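Local coordinates for protein probable thiol peroxidase (Aquifex aeolicus, PDB 2YZH) that probably reduces hydrogen peroxide and organic hydroperoxides to water and alcohols with electrons from thioredoxin, protecting the cell against oxidative stress, at residues D[56-61]-D[82-87]; D[66-71]-D[100-105]. All coordinates share one frame; numbering follows the deposited sequence.

In this peroxiredoxin, built on the thioredoxin fold, contacts 1 and 2 both involve the helix that carries Cys63, the predicted peroxidatic cysteine, or the loop into it. Contact 1 joins the loop leading into helix 61-73 to the end of strand 80-86, with the side chain of Pro56 about 3 Å from that of Cys63. Contact 2 ties the middle of the same helix to residues 100-105, the end of helix 90-100 and the loop after it. Their centres are 11 Å apart, and Thr67 bridges them: its OG1, hydrogen-bonded to Cys63 O, packs 3.3 Å from Leu58 CD2 and 3.9 Å from Val84 CG1, while Val82 CG1 meets Val105 CG1 at 3.8 Å.

Contact 1: D[56-61]-D[82-87]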
loop_
_atom_site.group_PDB
_atom_site.type_symbol
_atom_site.label_atom_id
_atom_site.label_comp_id
_atom_site.label_asym_id
_atom_site.label_seq_id
_atom_site.Cartn_x
_atom_site.Cartn_y
_atom_site.Cartn_z
ATOM N N PRO D 56 -13.230 -9.325 9.650
ATOM C CA PRO D 56 -13.459 -8.101 8.882
ATOM C C PRO D 56 -13.374 -6.855 9.765
ATOM O O PRO D 56 -12.678 -5.900 9.436
ATOM C CB PRO D 56 -14.861 -8.316 8.315
ATOM C CG PRO D 56 -14.901 -9.787 8.099
ATOM C CD PRO D 56 -14.272 -10.328 9.367
ATOM N N SER D 57 -14.083 -6.862 10.890
ATOM C CA SER D 57 -14.065 -5.711 11.788
ATOM C C SER D 57 -14.719 -5.986 13.131
ATOM O O SER D 57 -15.837 -6.504 13.198
ATOM C CB SER D 57 -14.775 -4.523 11.144
ATOM O OG SER D 57 -14.855 -3.432 12.051
ATOM N N LEU D 58 -14.020 -5.623 14.200
ATOM C CA LEU D 58 -14.543 -5.817 15.544
ATOM C C LEU D 58 -15.746 -4.913 15.801
ATOM O O LEU D 58 -16.396 -5.022 16.839
ATOM C CB LEU D 58 -13.449 -5.543 16.578
ATOM C CG LEU D 58 -12.257 -6.506 16.554
ATOM C CD1 LEU D 58 -11.191 -6.034 17.531
ATOM C CD2 LEU D 58 -12.724 -7.910 16.916
ATOM N N ASP D 59 -16.042 -4.017 14.865
ATOM C CA ASP D 59 -17.185 -3.122 15.023
ATOM C C ASP D 59 -18.452 -3.653 14.356
ATOM O O ASP D 59 -19.387 -2.897 14.084
ATOM C CB ASP D 59 -16.862 -1.726 14.488
ATOM C CG ASP D 59 -16.115 -0.878 15.500
ATOM O OD1 ASP D 59 -16.428 -0.987 16.705
ATOM O OD2 ASP D 59 -15.228 -0.096 15.097
ATOM N N THR D 60 -18.468 -4.953 14.084
ATOM C CA THR D 60 -19.632 -5.599 13.490
ATOM C C THR D 60 -20.043 -6.706 14.458
ATOM O O THR D 60 -19.191 -7.338 15.088
ATOM C CB THR D 60 -19.322 -6.196 12.095
ATOM O OG1 THR D 60 -18.333 -7.224 12.212
ATOM C CG2 THR D 60 -18.814 -5.112 11.157
ATOM N N PRO D 61 -21.358 -6.949 14.598
ATOM C CA PRO D 61 -21.911 -7.971 15.494
ATOM C C PRO D 61 -21.281 -9.359 15.411
ATOM O O PRO D 61 -20.933 -9.946 16.435
ATOM C CB PRO D 61 -23.393 -7.992 15.115
ATOM C CG PRO D 61 -23.646 -6.582 14.714
ATOM C CD PRO D 61 -22.439 -6.280 13.853
ATOM N N VAL D 82 -2.959 -16.406 21.472
ATOM C CA VAL D 82 -4.063 -16.127 20.555
ATOM C C VAL D 82 -4.219 -14.646 20.223
ATOM O O VAL D 82 -4.322 -13.803 21.113
ATOM C CB VAL D 82 -5.400 -16.651 21.144
ATOM C CG1 VAL D 82 -6.519 -16.496 20.136
ATOM C CG2 VAL D 82 -5.248 -18.106 21.546
ATOM N N THR D 83 -4.256 -14.337 18.929
ATOM C CA THR D 83 -4.393 -12.960 18.482
ATOM C C THR D 83 -5.505 -12.819 17.448
ATOM O O THR D 83 -5.550 -13.576 16.478
ATOM C CB THR D 83 -3.085 -12.451 17.836
ATOM O OG1 THR D 83 -1.983 -12.660 18.732
ATOM C CG2 THR D 83 -3.193 -10.962 17.523
ATOM N N VAL D 84 -6.403 -11.861 17.664
ATOM C CA VAL D 84 -7.488 -11.580 16.718
ATOM C C VAL D 84 -7.001 -10.394 15.888
ATOM O O VAL D 84 -6.689 -9.342 16.443
ATOM C CB VAL D 84 -8.798 -11.186 17.439
ATOM C CG1 VAL D 84 -9.863 -10.809 16.413
ATOM C CG2 VAL D 84 -9.294 -12.349 18.292
ATOM N N VAL D 85 -6.936 -10.555 14.570
ATOM C CA VAL D 85 -6.432 -9.492 13.699
ATOM C C VAL D 85 -7.443 -8.953 12.694
ATOM O O VAL D 85 -8.169 -9.718 12.065
ATOM C CB VAL D 85 -5.197 -9.986 12.910
ATOM C CG1 VAL D 85 -4.636 -8.859 12.038
ATOM C CG2 VAL D 85 -4.138 -10.489 13.876
ATOM N N SER D 86 -7.471 -7.633 12.538
ATOM C CA SER D 86 -8.379 -6.994 11.588
ATOM C C SER D 86 -7.760 -5.698 11.089
ATOM O O SER D 86 -6.686 -5.289 11.547
ATOM C CB SER D 86 -9.717 -6.672 12.250
ATOM O OG SER D 86 -9.594 -5.515 13.059
ATOM N N MET D 87 -8.442 -5.045 10.155
ATOM C CA MET D 87 -7.951 -3.789 9.616
ATOM C C MET D 87 -8.464 -2.601 10.428
ATOM O O MET D 87 -8.245 -1.458 10.047
ATOM C CB MET D 87 -8.368 -3.632 8.148
ATOM C CG MET D 87 -7.724 -4.641 7.204
ATOM S SD MET D 87 -5.920 -4.618 7.306
ATOM C CE MET D 87 -5.508 -3.314 6.154
HETATM O O HOH W 1 -10.266 -6.751 8.694
#
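The loop that leads into the helix of the predicted peroxidatic cysteine, Cys63, meets the C-terminal end of strand 80-86, which runs parallel to strand 49-54, from which the loop emerges; the direct contact is slight and is supplemented by a water and by Asp88. Leu58 reaches across with a single methyl, CD2, which lies 4.1 Å from CG1 of Val84. The Val84 methyl is anti to its own backbone N (chi1 176°), a rotation that brings this branch against the leucine as the two side chains cross obliquely. Thr67 of helix 61-73 touches both, and Phe96 of helix 90-100 packs on Leu58, making the pair part of a buried core between strand and helices. Such a meeting at the C-terminal strand ends, where the active-site loop sits, belongs to the thioredoxin fold of peroxiredoxins. Further along, water 1 spans the gap, donating a hydrogen bond to Pro56 O (2.7 Å) and accepting one from Met87 N (2.9 Å); Ser86 CB lies close by, 4.2 Å from Pro56 O. The loop is also braced from within. Ser57 to Thr60 form a type I turn, in which Ser57 O accepts from both Thr60 N and Thr60 OG1, the hydroxyl lying 2.8 Å from that oxygen and in its carbonyl plane. Ser57 OG takes the N-H of Asp59 at 3.1 Å in a fairly straight bond (160°), which is an ST turn, and Thr60 then occupies the helix N-cap position. Asp88 joins the two sides, its carboxylate hydrogen-bonding Ser57 OG, Leu58 N and Ser86 OG, while Asp59 salt-bridges Arg95 of the second subunit.

Contact 2: D[66-71]-D[100-105]; sequences ETKKFN and FNIQNV
Asn71 on helix 61-73 and Asn104 in the facing loop carry most of the hydrogen bonding. The Asn71 side chain runs out opposite its backbone N (chi1 -175°), and this takes OD1 to the loop, where it accepts from Asn104 N at 2.8 Å, in the carbonyl plane though bent (138° at the hydrogen), and weakly from Val105 N. In return Asn104 ND2 reaches Asn71 O at 3.0 Å, approaching from above that carbonyl's plane; the side-chain amides of Asn71 and Asn104 lie nearly parallel, 21° apart. Water 2 accepts from Asn71 ND2 at 2.9 Å and from Gln103 N, and donates to Asn101 O. Losing the amide to an alanine here would probably leave the backbone N-H of Asn104 without its acceptor and water 2 held by the loop alone. Lys68 NZ adds a weak bond to Phe100 O at 3.0 Å. Apolar packing flanks this network: Ile102 CD1 lies 3.9 Å from Asn71 CB, and Val105 CG1 sits 4.0 Å from Asn71 CA. Lys68 folds its bent chain across Phe100, with CG at the ring edge near its plane, and Phe96 stacks on that ring. A helix residue's side-chain carbonyl thus accepts backbone N-H groups of the connection between helix 90-100 and strand 106-109 of the thioredoxin fold.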
loop_
_atom_site.group_PDB
_atom_site.type_symbol
_atom_site.label_atom_id
_atom_site.label_comp_id
_atom_site.label_asym_id
_atom_site.label_seq_id
_atom_site.Cartn_x
_atom_site.Cartn_y
_atom_site.Cartn_z
ATOM N N GLU D 66 -17.744 -13.570 17.677
ATOM C CA GLU D 66 -16.673 -14.534 17.469
ATOM C C GLU D 66 -15.540 -14.296 18.468
ATOM O O GLU D 66 -15.038 -15.233 19.085
ATOM C CB GLU D 66 -16.119 -14.421 16.049
ATOM C CG GLU D 66 -15.173 -15.552 15.686
ATOM C CD GLU D 66 -14.403 -15.296 14.402
ATOM O OE1 GLU D 66 -14.916 -14.571 13.528
ATOM O OE2 GLU D 66 -13.288 -15.838 14.270
ATOM N N THR D 67 -15.145 -13.035 18.617
ATOM C CA THR D 67 -14.064 -12.671 19.529
ATOM C C THR D 67 -14.396 -12.974 20.991
ATOM O O THR D 67 -13.537 -13.447 21.741
ATOM C CB THR D 67 -13.707 -11.182 19.387
ATOM O OG1 THR D 67 -13.400 -10.900 18.017
ATOM C CG2 THR D 67 -12.491 -10.841 20.251
ATOM N N LYS D 68 -15.629 -12.703 21.405
ATOM C CA LYS D 68 -16.020 -12.990 22.782
ATOM C C LYS D 68 -15.993 -14.491 23.030
ATOM O O LYS D 68 -15.560 -14.946 24.087
ATOM C CB LYS D 68 -17.427 -12.461 23.082
ATOM C CG LYS D 68 -17.517 -10.953 23.200
ATOM C CD LYS D 68 -16.481 -10.411 24.182
ATOM C CE LYS D 68 -16.727 -10.852 25.622
ATOM N NZ LYS D 68 -17.801 -10.056 26.291
ATOM N N LYS D 69 -16.447 -15.258 22.043
ATOM C CA LYS D 69 -16.494 -16.708 22.158
ATOM C C LYS D 69 -15.093 -17.311 22.258
ATOM O O LYS D 69 -14.859 -18.225 23.050
ATOM C CB LYS D 69 -17.258 -17.302 20.966
ATOM C CG LYS D 69 -17.780 -18.716 21.209
ATOM C CD LYS D 69 -18.853 -19.111 20.193
ATOM C CE LYS D 69 -20.060 -18.171 20.243
ATOM N NZ LYS D 69 -21.119 -18.530 19.247
ATOM N N PHE D 70 -14.157 -16.805 21.461
ATOM C CA PHE D 70 -12.791 -17.315 21.524
ATOM C C PHE D 70 -12.130 -16.895 22.832
ATOM O O PHE D 70 -11.330 -17.637 23.395
ATOM C CB PHE D 70 -11.967 -16.818 20.334
ATOM C CG PHE D 70 -11.998 -17.747 19.151
ATOM C CD1 PHE D 70 -11.535 -19.054 19.271
ATOM C CD2 PHE D 70 -12.496 -17.323 17.925
ATOM C CE1 PHE D 70 -11.568 -19.927 18.186
ATOM C CE2 PHE D 70 -12.533 -18.187 16.835
ATOM C CZ PHE D 70 -12.068 -19.493 16.966
ATOM N N ASN D 71 -12.467 -15.704 23.315
ATOM C CA ASN D 71 -11.906 -15.215 24.570
ATOM C C ASN D 71 -12.327 -16.154 25.702
ATOM O O ASN D 71 -11.544 -16.452 26.608
ATOM C CB ASN D 71 -12.406 -13.796 24.858
ATOM C CG ASN D 71 -11.766 -13.193 26.099
ATOM O OD1 ASN D 71 -10.553 -12.972 26.142
ATOM N ND2 ASN D 71 -12.581 -12.929 27.120
ATOM N N PHE D 100 -16.046 -4.942 25.867
ATOM C CA PHE D 100 -16.291 -6.379 25.965
ATOM C C PHE D 100 -15.370 -7.120 26.928
ATOM O O PHE D 100 -15.404 -8.349 27.002
ATOM C CB PHE D 100 -16.199 -7.032 24.581
ATOM C CG PHE D 100 -17.379 -6.745 23.694
ATOM C CD1 PHE D 100 -17.600 -5.466 23.197
ATOM C CD2 PHE D 100 -18.274 -7.756 23.359
ATOM C CE1 PHE D 100 -18.697 -5.197 22.378
ATOM C CE2 PHE D 100 -19.375 -7.501 22.540
ATOM C CZ PHE D 100 -19.585 -6.216 22.049
ATOM N N ASN D 101 -14.551 -6.373 27.659
ATOM C CA ASN D 101 -13.621 -6.957 28.622
ATOM C C ASN D 101 -12.876 -8.180 28.086
ATOM O O ASN D 101 -12.992 -9.278 28.627
ATOM C CB ASN D 101 -14.366 -7.338 29.905
ATOM C CG ASN D 101 -13.434 -7.862 30.980
ATOM O OD1 ASN D 101 -12.505 -7.172 31.401
ATOM N ND2 ASN D 101 -13.676 -9.090 31.425
ATOM N N ILE D 102 -12.106 -7.988 27.022
ATOM C CA ILE D 102 -11.341 -9.081 26.431
ATOM C C ILE D 102 -9.962 -9.115 27.086
ATOM O O ILE D 102 -9.145 -8.219 26.868
ATOM C CB ILE D 102 -11.179 -8.881 24.907
ATOM C CG1 ILE D 102 -12.558 -8.810 24.248
ATOM C CG2 ILE D 102 -10.375 -10.029 24.307
ATOM C CD1 ILE D 102 -13.356 -10.091 24.377
ATOM N N GLN D 103 -9.704 -10.152 27.880
ATOM C CA GLN D 103 -8.429 -10.270 28.581
ATOM C C GLN D 103 -7.645 -11.545 28.281
ATOM O O GLN D 103 -6.442 -11.606 28.528
ATOM C CB GLN D 103 -8.657 -10.197 30.095
ATOM C CG GLN D 103 -9.486 -9.011 30.572
ATOM C CD GLN D 103 -8.799 -7.683 30.342
ATOM O OE1 GLN D 103 -7.654 -7.485 30.749
ATOM N NE2 GLN D 103 -9.500 -6.757 29.694
ATOM N N ASN D 104 -8.316 -12.563 27.756
ATOM C CA ASN D 104 -7.650 -13.830 27.476
ATOM C C ASN D 104 -6.994 -13.928 26.106
ATOM O O ASN D 104 -6.195 -14.827 25.860
ATOM C CB ASN D 104 -8.633 -14.982 27.662
ATOM C CG ASN D 104 -9.236 -14.999 29.045
ATOM O OD1 ASN D 104 -8.516 -14.933 30.045
ATOM N ND2 ASN D 104 -10.561 -15.081 29.116
ATOM N N VAL D 105 -7.345 -13.015 25.210
ATOM C CA VAL D 105 -6.757 -13.008 23.880
ATOM C C VAL D 105 -6.310 -11.590 23.563
ATOM O O VAL D 105 -6.740 -10.634 24.209
ATOM C CB VAL D 105 -7.757 -13.485 22.800
ATOM C CG1 VAL D 105 -8.205 -14.906 23.104
ATOM C CG2 VAL D 105 -8.946 -12.555 22.732
HETATM O O HOH W 2 -11.760 -11.434 29.493
#